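Local coordinates for WbbM protein (Klebsiella pneumoniae, PDB 6U4B), which probably acts as a bifunctional, metal-dependent glycosyltransferase that polymerises O-antigen, joining a DUF4422 region and a glycosyltransferase family 8 region in one chain of a trimer, at residues S407-K412 against M558-G563; A429-I434 against L521-N526; W525-G530 against K554-I559; I306-N311 against I335-N340. All blocks are in the same frame, centred on the assembly; numbering follows the deposited sequence.

Interaction 1 (S407-K412 against M558-G563); sequences SDTVVK and MIHYAG. With MG (magnesium ion), chain C.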
loop_
_atom_site.group_PDB
_atom_site.type_symbol
_atom_site.label_atom_id
_atom_site.label_comp_id
_atom_site.label_asym_id
_atom_site.label_seq_id
_atom_site.Cartn_x
_atom_site.Cartn_y
_atom_site.Cartn_z
ATOM N N SER A 407 20.030 -8.665 11.513
ATOM C CA SER A 407 19.277 -8.343 10.309
ATOM C C SER A 407 18.007 -9.171 10.169
ATOM O O SER A 407 17.074 -8.733 9.485
ATOM C CB SER A 407 20.153 -8.532 9.069
ATOM O OG SER A 407 20.394 -9.905 8.816
ATOM N N ASP A 408 17.940 -10.343 10.795
ATOM C CA ASP A 408 16.749 -11.191 10.709
ATOM C C ASP A 408 15.743 -10.854 11.805
ATOM O O ASP A 408 15.234 -11.725 12.512
ATOM C CB ASP A 408 17.150 -12.661 10.756
ATOM C CG ASP A 408 17.968 -13.005 11.985
ATOM O OD1 ASP A 408 18.422 -12.073 12.684
ATOM O OD2 ASP A 408 18.150 -14.211 12.256
ATOM N N THR A 409 15.455 -9.561 11.953
ATOM C CA THR A 409 14.531 -9.076 12.967
ATOM C C THR A 409 13.579 -8.059 12.349
ATOM O O THR A 409 13.812 -7.540 11.255
ATOM C CB THR A 409 15.268 -8.418 14.143
ATOM O OG1 THR A 409 15.930 -7.233 13.683
ATOM C CG2 THR A 409 16.299 -9.369 14.751
ATOM N N VAL A 410 12.495 -7.783 13.071
ATOM C CA VAL A 410 11.675 -6.595 12.867
ATOM C C VAL A 410 11.367 -6.016 14.239
ATOM O O VAL A 410 11.170 -6.760 15.205
ATOM C CB VAL A 410 10.366 -6.887 12.091
ATOM C CG1 VAL A 410 10.658 -7.350 10.668
ATOM C CG2 VAL A 410 9.498 -7.900 12.826
ATOM N N VAL A 411 11.343 -4.691 14.333
ATOM C CA VAL A 411 11.032 -4.027 15.592
ATOM C C VAL A 411 9.550 -3.684 15.616
ATOM O O VAL A 411 8.915 -3.473 14.574
ATOM C CB VAL A 411 11.899 -2.770 15.813
ATOM C CG1 VAL A 411 13.377 -3.129 15.717
ATOM C CG2 VAL A 411 11.537 -1.684 14.819
ATOM N N LYS A 412 8.988 -3.653 16.824
ATOM C CA LYS A 412 7.613 -3.223 17.046
ATOM C C LYS A 412 7.550 -1.964 17.899
ATOM O O LYS A 412 6.474 -1.616 18.399
ATOM C CB LYS A 412 6.800 -4.341 17.707
ATOM C CG LYS A 412 6.912 -5.691 17.015
ATOM C CD LYS A 412 6.054 -5.752 15.763
ATOM C CE LYS A 412 4.578 -5.719 16.113
ATOM N NZ LYS A 412 3.723 -5.955 14.920
ATOM N N MET A 558 10.861 -6.309 19.852
ATOM C CA MET A 558 11.620 -6.741 18.687
ATOM C C MET A 558 11.401 -8.235 18.521
ATOM O O MET A 558 11.484 -8.987 19.495
ATOM C CB MET A 558 13.116 -6.421 18.827
ATOM C CG MET A 558 13.977 -6.917 17.667
ATOM S SD MET A 558 14.536 -8.632 17.819
ATOM C CE MET A 558 16.107 -8.416 18.660
ATOM N N ILE A 559 11.129 -8.654 17.291
ATOM C CA ILE A 559 10.895 -10.052 16.959
ATOM C C ILE A 559 12.135 -10.575 16.250
ATOM O O ILE A 559 12.576 -9.999 15.250
ATOM C CB ILE A 559 9.643 -10.213 16.084
ATOM C CG1 ILE A 559 8.411 -9.713 16.839
ATOM C CG2 ILE A 559 9.479 -11.660 15.651
ATOM C CD1 ILE A 559 7.201 -9.476 15.960
ATOM N N HIS A 560 12.703 -11.659 16.766
ATOM C CA HIS A 560 13.937 -12.227 16.241
ATOM C C HIS A 560 13.600 -13.519 15.506
ATOM O O HIS A 560 13.216 -14.514 16.130
ATOM C CB HIS A 560 14.941 -12.476 17.366
ATOM C CG HIS A 560 16.342 -12.688 16.887
ATOM N ND1 HIS A 560 17.412 -12.815 17.746
ATOM C CD2 HIS A 560 16.850 -12.791 15.636
ATOM C CE1 HIS A 560 18.519 -12.987 17.045
ATOM N NE2 HIS A 560 18.205 -12.976 15.762
ATOM N N TYR A 561 13.759 -13.509 14.182
ATOM C CA TYR A 561 13.515 -14.710 13.394
ATOM C C TYR A 561 14.759 -15.585 13.344
ATOM O O TYR A 561 15.169 -16.040 12.271
ATOM C CB TYR A 561 13.055 -14.346 11.987
ATOM C CG TYR A 561 11.807 -13.505 11.986
ATOM C CD1 TYR A 561 11.884 -12.123 11.902
ATOM C CD2 TYR A 561 10.552 -14.086 12.107
ATOM C CE1 TYR A 561 10.746 -11.345 11.916
ATOM C CE2 TYR A 561 9.407 -13.317 12.120
ATOM C CZ TYR A 561 9.512 -11.947 12.025
ATOM O OH TYR A 561 8.379 -11.172 12.038
ATOM N N ALA A 562 15.357 -15.834 14.505
ATOM C CA ALA A 562 16.551 -16.659 14.560
ATOM C C ALA A 562 16.204 -18.116 14.294
ATOM O O ALA A 562 15.231 -18.651 14.830
ATOM C CB ALA A 562 17.237 -16.519 15.917
ATOM N N GLY A 563 17.004 -18.754 13.448
ATOM C CA GLY A 563 16.837 -20.170 13.203
ATOM C C GLY A 563 16.753 -20.547 11.740
ATOM O O GLY A 563 17.282 -19.850 10.868
HETATM MG MG MG C . 19.674 -13.386 14.379
#

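Interaction 2 (A429-I434 against L521-N526); sequences AAVKDI and LPLEWN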
loop_
_atom_site.group_PDB
_atom_site.type_symbol
_atom_site.label_atom_id
_atom_site.label_comp_id
_atom_site.label_asym_id
_atom_site.label_seq_id
_atom_site.Cartn_x
_atom_site.Cartn_y
_atom_site.Cartn_z
ATOM N N ALA A 429 24.427 -3.210 26.856
ATOM C CA ALA A 429 23.109 -3.616 27.317
ATOM C C ALA A 429 22.575 -4.644 26.333
ATOM O O ALA A 429 22.678 -4.449 25.118
ATOM C CB ALA A 429 22.156 -2.425 27.430
ATOM N N ALA A 430 22.024 -5.739 26.854
ATOM C CA ALA A 430 21.593 -6.840 26.004
ATOM C C ALA A 430 20.549 -7.660 26.745
ATOM O O ALA A 430 20.315 -7.473 27.941
ATOM C CB ALA A 430 22.779 -7.715 25.577
ATOM N N VAL A 431 19.929 -8.585 26.015
ATOM C CA VAL A 431 18.882 -9.443 26.552
ATOM C C VAL A 431 19.497 -10.774 26.958
ATOM O O VAL A 431 20.285 -11.359 26.202
ATOM C CB VAL A 431 17.750 -9.648 25.531
ATOM C CG1 VAL A 431 16.652 -10.515 26.129
ATOM C CG2 VAL A 431 17.197 -8.302 25.086
ATOM N N LYS A 432 19.141 -11.245 28.152
ATOM C CA LYS A 432 19.590 -12.547 28.621
ATOM C C LYS A 432 19.159 -13.642 27.653
ATOM O O LYS A 432 18.012 -13.681 27.202
ATOM C CB LYS A 432 19.027 -12.814 30.018
ATOM C CG LYS A 432 19.517 -14.089 30.680
ATOM C CD LYS A 432 18.592 -14.465 31.831
ATOM C CE LYS A 432 19.108 -15.661 32.607
ATOM N NZ LYS A 432 19.526 -16.777 31.713
ATOM N N ASP A 433 20.092 -14.532 27.328
ATOM C CA ASP A 433 19.872 -15.580 26.331
ATOM C C ASP A 433 19.184 -16.760 27.012
ATOM O O ASP A 433 19.823 -17.544 27.721
ATOM C CB ASP A 433 21.200 -15.991 25.700
ATOM C CG ASP A 433 21.029 -16.868 24.469
ATOM O OD1 ASP A 433 19.960 -17.495 24.307
ATOM O OD2 ASP A 433 21.981 -16.934 23.662
ATOM N N ILE A 434 17.877 -16.908 26.784
ATOM C CA ILE A 434 17.164 -18.029 27.391
ATOM C C ILE A 434 17.417 -19.336 26.649
ATOM O O ILE A 434 17.222 -20.413 27.226
ATOM C CB ILE A 434 15.652 -17.757 27.481
ATOM C CG1 ILE A 434 15.010 -17.750 26.095
ATOM C CG2 ILE A 434 15.390 -16.442 28.203
ATOM C CD1 ILE A 434 13.513 -17.531 26.129
ATOM N N LEU A 521 18.559 -6.144 29.372
ATOM C CA LEU A 521 17.338 -5.605 28.801
ATOM C C LEU A 521 16.192 -6.601 28.964
ATOM O O LEU A 521 16.411 -7.817 28.964
ATOM C CB LEU A 521 17.539 -5.289 27.322
ATOM C CG LEU A 521 18.579 -4.214 27.012
ATOM C CD1 LEU A 521 18.764 -4.048 25.508
ATOM C CD2 LEU A 521 18.179 -2.896 27.658
ATOM N N PRO A 522 14.964 -6.112 29.117
ATOM C CA PRO A 522 13.826 -7.027 29.257
ATOM C C PRO A 522 13.643 -7.884 28.013
ATOM O O PRO A 522 14.016 -7.500 26.901
ATOM C CB PRO A 522 12.633 -6.088 29.479
ATOM C CG PRO A 522 13.088 -4.749 28.995
ATOM C CD PRO A 522 14.565 -4.701 29.243
ATOM N N LEU A 523 13.060 -9.067 28.219
ATOM C CA LEU A 523 12.951 -10.060 27.157
ATOM C C LEU A 523 12.096 -9.578 25.990
ATOM O O LEU A 523 12.193 -10.141 24.894
ATOM C CB LEU A 523 12.386 -11.361 27.737
ATOM C CG LEU A 523 12.342 -12.617 26.867
ATOM C CD1 LEU A 523 13.690 -12.895 26.223
ATOM C CD2 LEU A 523 11.903 -13.793 27.717
ATOM N N GLU A 524 11.271 -8.546 26.196
ATOM C CA GLU A 524 10.446 -8.017 25.115
ATOM C C GLU A 524 11.278 -7.470 23.962
ATOM O O GLU A 524 10.752 -7.306 22.856
ATOM C CB GLU A 524 9.520 -6.913 25.640
ATOM C CG GLU A 524 8.405 -7.388 26.565
ATOM C CD GLU A 524 8.898 -7.780 27.947
ATOM O OE1 GLU A 524 8.394 -8.783 28.497
ATOM O OE2 GLU A 524 9.787 -7.085 28.481
ATOM N N TRP A 525 12.558 -7.186 24.189
ATOM C CA TRP A 525 13.420 -6.601 23.172
ATOM C C TRP A 525 14.151 -7.639 22.329
ATOM O O TRP A 525 14.921 -7.259 21.441
ATOM C CB TRP A 525 14.432 -5.651 23.821
ATOM C CG TRP A 525 13.909 -4.257 23.947
ATOM C CD1 TRP A 525 13.583 -3.598 25.097
ATOM C CD2 TRP A 525 13.625 -3.353 22.872
ATOM N NE1 TRP A 525 13.122 -2.336 24.804
ATOM C CE2 TRP A 525 13.138 -2.162 23.445
ATOM C CE3 TRP A 525 13.737 -3.437 21.481
ATOM C CZ2 TRP A 525 12.767 -1.061 22.675
ATOM C CZ3 TRP A 525 13.368 -2.344 20.717
ATOM C CH2 TRP A 525 12.889 -1.172 21.316
ATOM N N ASN A 526 13.927 -8.929 22.575
ATOM C CA ASN A 526 14.556 -9.976 21.776
ATOM C C ASN A 526 13.715 -11.246 21.829
ATOM O O ASN A 526 14.131 -12.250 22.414
ATOM C CB ASN A 526 15.979 -10.249 22.270
ATOM C CG ASN A 526 16.825 -10.976 21.241
ATOM O OD1 ASN A 526 16.307 -11.674 20.369
ATOM N ND2 ASN A 526 18.139 -10.815 21.340
HETATM O O HOH W 1 20.104 -9.144 23.172
HETATM O O HOH W 2 17.354 -9.965 30.036
#

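Interaction 3 (W525-G530 against K554-I559); sequences WNVYHG and KKPKMI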
loop_
_atom_site.group_PDB
_atom_site.type_symbol
_atom_site.label_atom_id
_atom_site.label_comp_id
_atom_site.label_asym_id
_atom_site.label_seq_id
_atom_site.Cartn_x
_atom_site.Cartn_y
_atom_site.Cartn_z
ATOM N N TRP A 525 12.558 -7.186 24.189
ATOM C CA TRP A 525 13.420 -6.601 23.172
ATOM C C TRP A 525 14.151 -7.639 22.329
ATOM O O TRP A 525 14.921 -7.259 21.441
ATOM C CB TRP A 525 14.432 -5.651 23.821
ATOM C CG TRP A 525 13.909 -4.257 23.947
ATOM C CD1 TRP A 525 13.583 -3.598 25.097
ATOM C CD2 TRP A 525 13.625 -3.353 22.872
ATOM N NE1 TRP A 525 13.122 -2.336 24.804
ATOM C CE2 TRP A 525 13.138 -2.162 23.445
ATOM C CE3 TRP A 525 13.737 -3.437 21.481
ATOM C CZ2 TRP A 525 12.767 -1.061 22.675
ATOM C CZ3 TRP A 525 13.368 -2.344 20.717
ATOM C CH2 TRP A 525 12.889 -1.172 21.316
ATOM N N ASN A 526 13.927 -8.929 22.575
ATOM C CA ASN A 526 14.556 -9.976 21.776
ATOM C C ASN A 526 13.715 -11.246 21.829
ATOM O O ASN A 526 14.131 -12.250 22.414
ATOM C CB ASN A 526 15.979 -10.249 22.270
ATOM C CG ASN A 526 16.825 -10.976 21.241
ATOM O OD1 ASN A 526 16.307 -11.674 20.369
ATOM N ND2 ASN A 526 18.139 -10.815 21.340
ATOM N N VAL A 527 12.540 -11.215 21.211
ATOM C CA VAL A 527 11.582 -12.312 21.301
ATOM C C VAL A 527 11.818 -13.256 20.127
ATOM O O VAL A 527 11.617 -12.887 18.968
ATOM C CB VAL A 527 10.140 -11.792 21.317
ATOM C CG1 VAL A 527 9.150 -12.950 21.399
ATOM C CG2 VAL A 527 9.939 -10.835 22.484
ATOM N N TYR A 528 12.249 -14.480 20.428
ATOM C CA TYR A 528 12.335 -15.506 19.400
ATOM C C TYR A 528 10.951 -15.790 18.831
ATOM O O TYR A 528 9.968 -15.898 19.570
ATOM C CB TYR A 528 12.923 -16.798 19.968
ATOM C CG TYR A 528 14.362 -16.709 20.421
ATOM C CD1 TYR A 528 14.678 -16.542 21.762
ATOM C CD2 TYR A 528 15.406 -16.818 19.510
ATOM C CE1 TYR A 528 15.988 -16.472 22.185
ATOM C CE2 TYR A 528 16.723 -16.749 19.923
ATOM C CZ TYR A 528 17.007 -16.576 21.262
ATOM O OH TYR A 528 18.316 -16.509 21.681
ATOM N N HIS A 529 10.872 -15.911 17.507
ATOM C CA HIS A 529 9.607 -16.275 16.885
ATOM C C HIS A 529 9.281 -17.754 17.051
ATOM O O HIS A 529 8.140 -18.151 16.795
ATOM C CB HIS A 529 9.613 -15.899 15.400
ATOM C CG HIS A 529 10.437 -16.807 14.543
ATOM N ND1 HIS A 529 11.750 -17.115 14.826
ATOM C CD2 HIS A 529 10.135 -17.468 13.400
ATOM C CE1 HIS A 529 12.219 -17.929 13.898
ATOM N NE2 HIS A 529 11.260 -18.158 13.020
ATOM N N GLY A 530 10.246 -18.570 17.474
ATOM C CA GLY A 530 9.998 -19.957 17.805
ATOM C C GLY A 530 10.217 -20.953 16.688
ATOM O O GLY A 530 9.959 -22.147 16.894
ATOM N N LYS A 554 3.594 -11.840 23.978
ATOM C CA LYS A 554 2.300 -11.192 23.815
ATOM C C LYS A 554 2.410 -9.724 23.418
ATOM O O LYS A 554 1.468 -9.191 22.821
ATOM C CB LYS A 554 1.480 -11.332 25.100
ATOM C CG LYS A 554 1.143 -12.778 25.436
ATOM C CD LYS A 554 0.263 -12.895 26.672
ATOM C CE LYS A 554 -1.168 -12.481 26.375
ATOM N NZ LYS A 554 -1.831 -13.419 25.428
ATOM N N LYS A 555 3.525 -9.058 23.725
ATOM C CA LYS A 555 3.739 -7.670 23.310
ATOM C C LYS A 555 5.221 -7.448 23.036
ATOM O O LYS A 555 5.907 -6.724 23.766
ATOM C CB LYS A 555 3.224 -6.701 24.373
ATOM C CG LYS A 555 2.915 -5.318 23.829
ATOM C CD LYS A 555 1.876 -5.395 22.719
ATOM C CE LYS A 555 1.714 -4.056 22.017
ATOM N NZ LYS A 555 0.771 -4.146 20.866
ATOM N N PRO A 556 5.745 -8.051 21.970
ATOM C CA PRO A 556 7.179 -7.915 21.687
ATOM C C PRO A 556 7.530 -6.500 21.266
ATOM O O PRO A 556 6.726 -5.785 20.664
ATOM C CB PRO A 556 7.418 -8.906 20.539
ATOM C CG PRO A 556 6.188 -9.768 20.489
ATOM C CD PRO A 556 5.073 -8.901 20.976
ATOM N N LYS A 557 8.754 -6.096 21.603
ATOM C CA LYS A 557 9.311 -4.863 21.068
ATOM C C LYS A 557 10.285 -5.110 19.927
ATOM O O LYS A 557 10.496 -4.209 19.104
ATOM C CB LYS A 557 9.990 -4.060 22.183
ATOM C CG LYS A 557 8.995 -3.560 23.221
ATOM C CD LYS A 557 9.604 -2.568 24.191
ATOM C CE LYS A 557 8.527 -1.963 25.081
ATOM N NZ LYS A 557 9.094 -1.142 26.185
ATOM N N MET A 558 10.861 -6.309 19.852
ATOM C CA MET A 558 11.620 -6.741 18.687
ATOM C C MET A 558 11.401 -8.235 18.521
ATOM O O MET A 558 11.484 -8.987 19.495
ATOM C CB MET A 558 13.116 -6.421 18.827
ATOM C CG MET A 558 13.977 -6.917 17.667
ATOM S SD MET A 558 14.536 -8.632 17.819
ATOM C CE MET A 558 16.107 -8.416 18.660
ATOM N N ILE A 559 11.129 -8.654 17.291
ATOM C CA ILE A 559 10.895 -10.052 16.959
ATOM C C ILE A 559 12.135 -10.575 16.250
ATOM O O ILE A 559 12.576 -9.999 15.250
ATOM C CB ILE A 559 9.643 -10.213 16.084
ATOM C CG1 ILE A 559 8.411 -9.713 16.839
ATOM C CG2 ILE A 559 9.479 -11.660 15.651
ATOM C CD1 ILE A 559 7.201 -9.476 15.960
#

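Interaction 4 (I306-N311 against I335-N340); sequences ISFDDN and IVVLEN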
loop_
_atom_site.group_PDB
_atom_site.type_symbol
_atom_site.label_atom_id
_atom_site.label_comp_id
_atom_site.label_asym_id
_atom_site.label_seq_id
_atom_site.Cartn_x
_atom_site.Cartn_y
_atom_site.Cartn_z
ATOM N N ILE A 306 23.509 -2.347 11.446
ATOM C CA ILE A 306 23.036 -3.617 10.912
ATOM C C ILE A 306 24.116 -4.176 9.997
ATOM O O ILE A 306 24.888 -3.428 9.389
ATOM C CB ILE A 306 21.703 -3.455 10.147
ATOM C CG1 ILE A 306 20.762 -2.509 10.895
ATOM C CG2 ILE A 306 21.034 -4.803 9.947
ATOM C CD1 ILE A 306 19.573 -2.051 10.075
ATOM N N SER A 307 24.165 -5.501 9.895
ATOM C CA SER A 307 25.154 -6.172 9.065
ATOM C C SER A 307 24.485 -7.303 8.300
ATOM O O SER A 307 23.830 -8.158 8.903
ATOM C CB SER A 307 26.310 -6.712 9.917
ATOM O OG SER A 307 27.203 -7.493 9.146
ATOM N N PHE A 308 24.646 -7.306 6.978
ATOM C CA PHE A 308 24.138 -8.405 6.168
ATOM C C PHE A 308 24.804 -8.382 4.801
ATOM O O PHE A 308 25.388 -7.377 4.384
ATOM C CB PHE A 308 22.607 -8.354 6.024
ATOM C CG PHE A 308 22.075 -7.033 5.530
ATOM C CD1 PHE A 308 21.574 -6.096 6.421
ATOM C CD2 PHE A 308 22.050 -6.739 4.174
ATOM C CE1 PHE A 308 21.070 -4.888 5.972
ATOM C CE2 PHE A 308 21.550 -5.531 3.718
ATOM C CZ PHE A 308 21.058 -4.604 4.618
ATOM N N ASP A 309 24.713 -9.517 4.113
ATOM C CA ASP A 309 25.150 -9.642 2.735
ATOM C C ASP A 309 23.941 -9.477 1.816
ATOM O O ASP A 309 22.833 -9.155 2.259
ATOM C CB ASP A 309 25.874 -10.978 2.521
ATOM C CG ASP A 309 25.026 -12.182 2.906
ATOM O OD1 ASP A 309 23.801 -12.030 3.097
ATOM O OD2 ASP A 309 25.591 -13.290 3.025
ATOM N N ASP A 310 24.143 -9.718 0.520
ATOM C CA ASP A 310 23.066 -9.489 -0.437
ATOM C C ASP A 310 21.915 -10.468 -0.231
ATOM O O ASP A 310 20.747 -10.103 -0.403
ATOM C CB ASP A 310 23.604 -9.575 -1.864
ATOM C CG ASP A 310 22.591 -9.115 -2.893
ATOM O OD1 ASP A 310 22.037 -9.972 -3.613
ATOM O OD2 ASP A 310 22.330 -7.895 -2.968
ATOM N N ASN A 311 22.219 -11.711 0.151
ATOM C CA ASN A 311 21.165 -12.703 0.334
ATOM C C ASN A 311 20.264 -12.393 1.523
ATOM O O ASN A 311 19.151 -12.923 1.590
ATOM C CB ASN A 311 21.771 -14.099 0.478
ATOM C CG ASN A 311 21.957 -14.790 -0.860
ATOM O OD1 ASN A 311 21.111 -14.683 -1.749
ATOM N ND2 ASN A 311 23.069 -15.499 -1.010
ATOM N N ILE A 335 21.251 5.223 10.596
ATOM C CA ILE A 335 21.362 3.802 10.290
ATOM C C ILE A 335 22.588 3.586 9.418
ATOM O O ILE A 335 22.761 4.260 8.394
ATOM C CB ILE A 335 20.094 3.276 9.597
ATOM C CG1 ILE A 335 18.849 3.625 10.416
ATOM C CG2 ILE A 335 20.194 1.776 9.395
ATOM C CD1 ILE A 335 17.558 3.094 9.826
ATOM N N VAL A 336 23.444 2.649 9.820
ATOM C CA VAL A 336 24.628 2.282 9.053
ATOM C C VAL A 336 24.597 0.779 8.831
ATOM O O VAL A 336 24.529 0.007 9.797
ATOM C CB VAL A 336 25.931 2.695 9.755
ATOM C CG1 VAL A 336 27.132 2.168 8.986
ATOM C CG2 VAL A 336 26.004 4.209 9.894
ATOM N N VAL A 337 24.653 0.362 7.571
ATOM C CA VAL A 337 24.668 -1.050 7.209
ATOM C C VAL A 337 26.099 -1.452 6.880
ATOM O O VAL A 337 26.706 -0.915 5.945
ATOM C CB VAL A 337 23.731 -1.338 6.027
ATOM C CG1 VAL A 337 23.988 -2.737 5.485
ATOM C CG2 VAL A 337 22.272 -1.182 6.452
ATOM N N LEU A 338 26.643 -2.392 7.653
ATOM C CA LEU A 338 27.925 -3.010 7.333
ATOM C C LEU A 338 27.658 -4.070 6.276
ATOM O O LEU A 338 27.289 -5.202 6.598
ATOM C CB LEU A 338 28.564 -3.612 8.579
ATOM C CG LEU A 338 28.615 -2.679 9.791
ATOM C CD1 LEU A 338 29.223 -3.386 10.997
ATOM C CD2 LEU A 338 29.393 -1.426 9.448
ATOM N N GLU A 339 27.832 -3.706 5.009
ATOM C CA GLU A 339 27.387 -4.533 3.898
ATOM C C GLU A 339 28.516 -5.419 3.390
ATOM O O GLU A 339 29.675 -4.999 3.326
ATOM C CB GLU A 339 26.840 -3.670 2.757
ATOM C CG GLU A 339 27.811 -2.638 2.192
ATOM C CD GLU A 339 28.611 -3.165 1.011
ATOM O OE1 GLU A 339 29.699 -2.616 0.738
ATOM O OE2 GLU A 339 28.157 -4.129 0.359
ATOM N N ASN A 340 28.167 -6.651 3.042
ATOM C CA ASN A 340 29.091 -7.628 2.471
ATOM C C ASN A 340 28.620 -7.923 1.048
ATOM O O ASN A 340 27.868 -8.871 0.808
ATOM C CB ASN A 340 29.151 -8.896 3.327
ATOM C CG ASN A 340 30.055 -9.965 2.732
ATOM O OD1 ASN A 340 30.910 -9.681 1.893
ATOM N ND2 ASN A 340 29.864 -11.207 3.167
HETATM O O HOH W 3 27.977 -8.285 6.599
HETATM O O HOH W 4 26.881 -10.775 -0.595
#

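Interaction 1 (S407-K412 against M558-G563)
D408 and H560 meet at the magnesium site of the family 8 region, at the end of a short antiparallel strand pair. The ion lies 2.1 Å from NE2 of H560. Both D408 oxygens face the same ion, OD1 at 2.5 Å and OD2 at 2.7 Å. Carboxylate and imidazole planes stand 82° apart, so the two groups meet the ion steeply turned rather than stacked. D408 OD1 and H560 NE2 approach to 3.2 Å because both bind the metal. D406 contributes the third protein ligand, and D406-S407-D408 is consistent with the DXD motif of GT-A glycosyltransferases. H560 is held from its far side as well, since its ND1 hydrogen-bonds N526 OD1.

Beyond the ion, strands 409-411 and 558-560 run antiparallel, their axes 169° apart. V410 and I559 form a hydrogen-bonded pair: I559 N reaches V410 O at 2.8 Å with a nearly straight 174° N-H...O angle, and V410 N returns to I559 O in the carbonyl plane. Y561 N adds a bond to D408 O at 2.9 Å, tying the backbone of the metal-binding aspartate to the partner segment. Side chains sort by face. T409 CG2 rests 3.6 Å from M558 SD and equally close to H560 CD2, whereas V410 CG2 meets the Y561 ring at its edge, 3.5 Å from OH, whose polar partner is F575 O.

Interaction 2 (A429-I434 against L521-N526)
A430 O accepts the backbone N-H of L521 at 2.6 Å, a short and nearly straight bond (173° at the hydrogen). The donor nevertheless approaches from above the carbonyl plane, 43° out of it. Two residues beyond A430, a water joins the segments: it accepts from K432 N and donates to L521 O at 2.6 Å.

V431 is the apolar hub. With CG1 anti to the backbone N (chi1 -178°), its two methyls face different partners. CG1 crosses the L523 side chain at about a right angle, 3.8 Å from CD1, while CG2 lies 3.6 Å from N526 CB and 3.7 Å from P522 O. The turn of 3-10 helix that L523 begins thus curls around one valine. The L521 side chain itself reaches back along the strand, CD2 touching A429 CB at 4.0 Å.

A second water accepts from V431 N and from N526 ND2, the latter at 3.2 Å. The N526 amide also donates through ND2 to Q473 OE1, a hold that would help fix the amide in its second-shell place behind the metal-binding H560.

The contact closes the end of the parallel pair 428-432 and 518-521, with strand 472-473 flanking it. I434 begins helix 434-441, whose N-cap is D433, and with L523 it packs against helix 543-554.

Interaction 3 (W525-G530 against K554-I559)
One backbone hydrogen bond spans the segments: V527 N donates to M558 O at 3.0 Å, almost straight at 169°. It belongs to the parallel bridge of V527 with I559, which is supported by a CA-H...O contact from I559 CA to V527 O (3.5 Å). These strands, 527-528 and 558-560, flank helix 543-554 in a beta-alpha-beta unit.

The aromatic contact is a CH-pi interaction. K557 CB sits over one face of the W525 six-membered ring, 3.7 Å from its centroid and only 9° off the normal. The lysine chain is extended beyond CG and runs on across the indole, bringing CD to 3.6 Å from NE1, while its ammonium continues to a salt bridge with E417.

Among the other contacts, V527 CG2 packs on the P556 ring, 3.7 Å from CB. The M558 chain, bent at chi2 and chi3, folds back so that its CE methyl lies 3.2 Å from W525 O and alongside the N526 amide.

The lysine therefore works in two ways, its CB and CD lying over an aromatic face and its charge directed elsewhere, and the contact combines one backbone bond with carbon-to-ring and carbon-to-carbon packing.

Interaction 4 (I306-N311 against I335-N340)
V337 CG1 lies over one face of the F308 ring, 3.9 Å from the centroid and 28° off the normal, so the methyl is displaced from the ring centre toward CZ, its nearest atom at 3.6 Å. F308 chi1 of 53° sets CG between the backbone N and the carbonyl carbon, turning the ring back over the neighbouring strand. I306, on the same sheet face, extends the apolar layer: its CD1 meets I335 CG2 at 3.9 Å. Helix 313-325 covers this layer, with I320 touching both I306 and V337.

That helix is the connection of a beta-alpha-beta crossover between strands 302-309 and 333-340, part of the Rossmann-like sheet expected of a GT-A domain. The strands are parallel with a 29° twist. Hydrogen bonds run from I306 N to V336 O (3.0 Å), from L338 N to I306 O (2.7 Å) and from N340 N to F308 O (3.2 Å), while that from F308 N to L338 O is weak.

On the opposite face S307 OG and L338 O share a water, 2.8 Å from OG. Farther toward the strand ends, a second water donates to N340 O at 2.6 Å and accepts from D310 N; D310 OD2 turns to S343 N and N346 ND2.

All four contacts are largely buried and lie in the family 8 region, but interaction 2 includes the exposed P522 and interaction 4 ends in partly exposed D309, D310 and N340. Interactions 1 and 3 share strand 558-560, the middle of a three-stranded sheet, pairing it antiparallel with 409-411 and parallel with 527-528. Interactions 2 and 3 share W525 and N526. Interactions 2 and 4 reach one larger sheet but do not touch, their nearest atoms about 12 Å apart. Metal chemistry appears only in interaction 1; ordered waters join the two segments within interaction 2 and within interaction 4, whereas interaction 3 adds aromatic and aliphatic packing to a single backbone bond. Interaction 4, closest to the chain centre, has the longest backbone ladder.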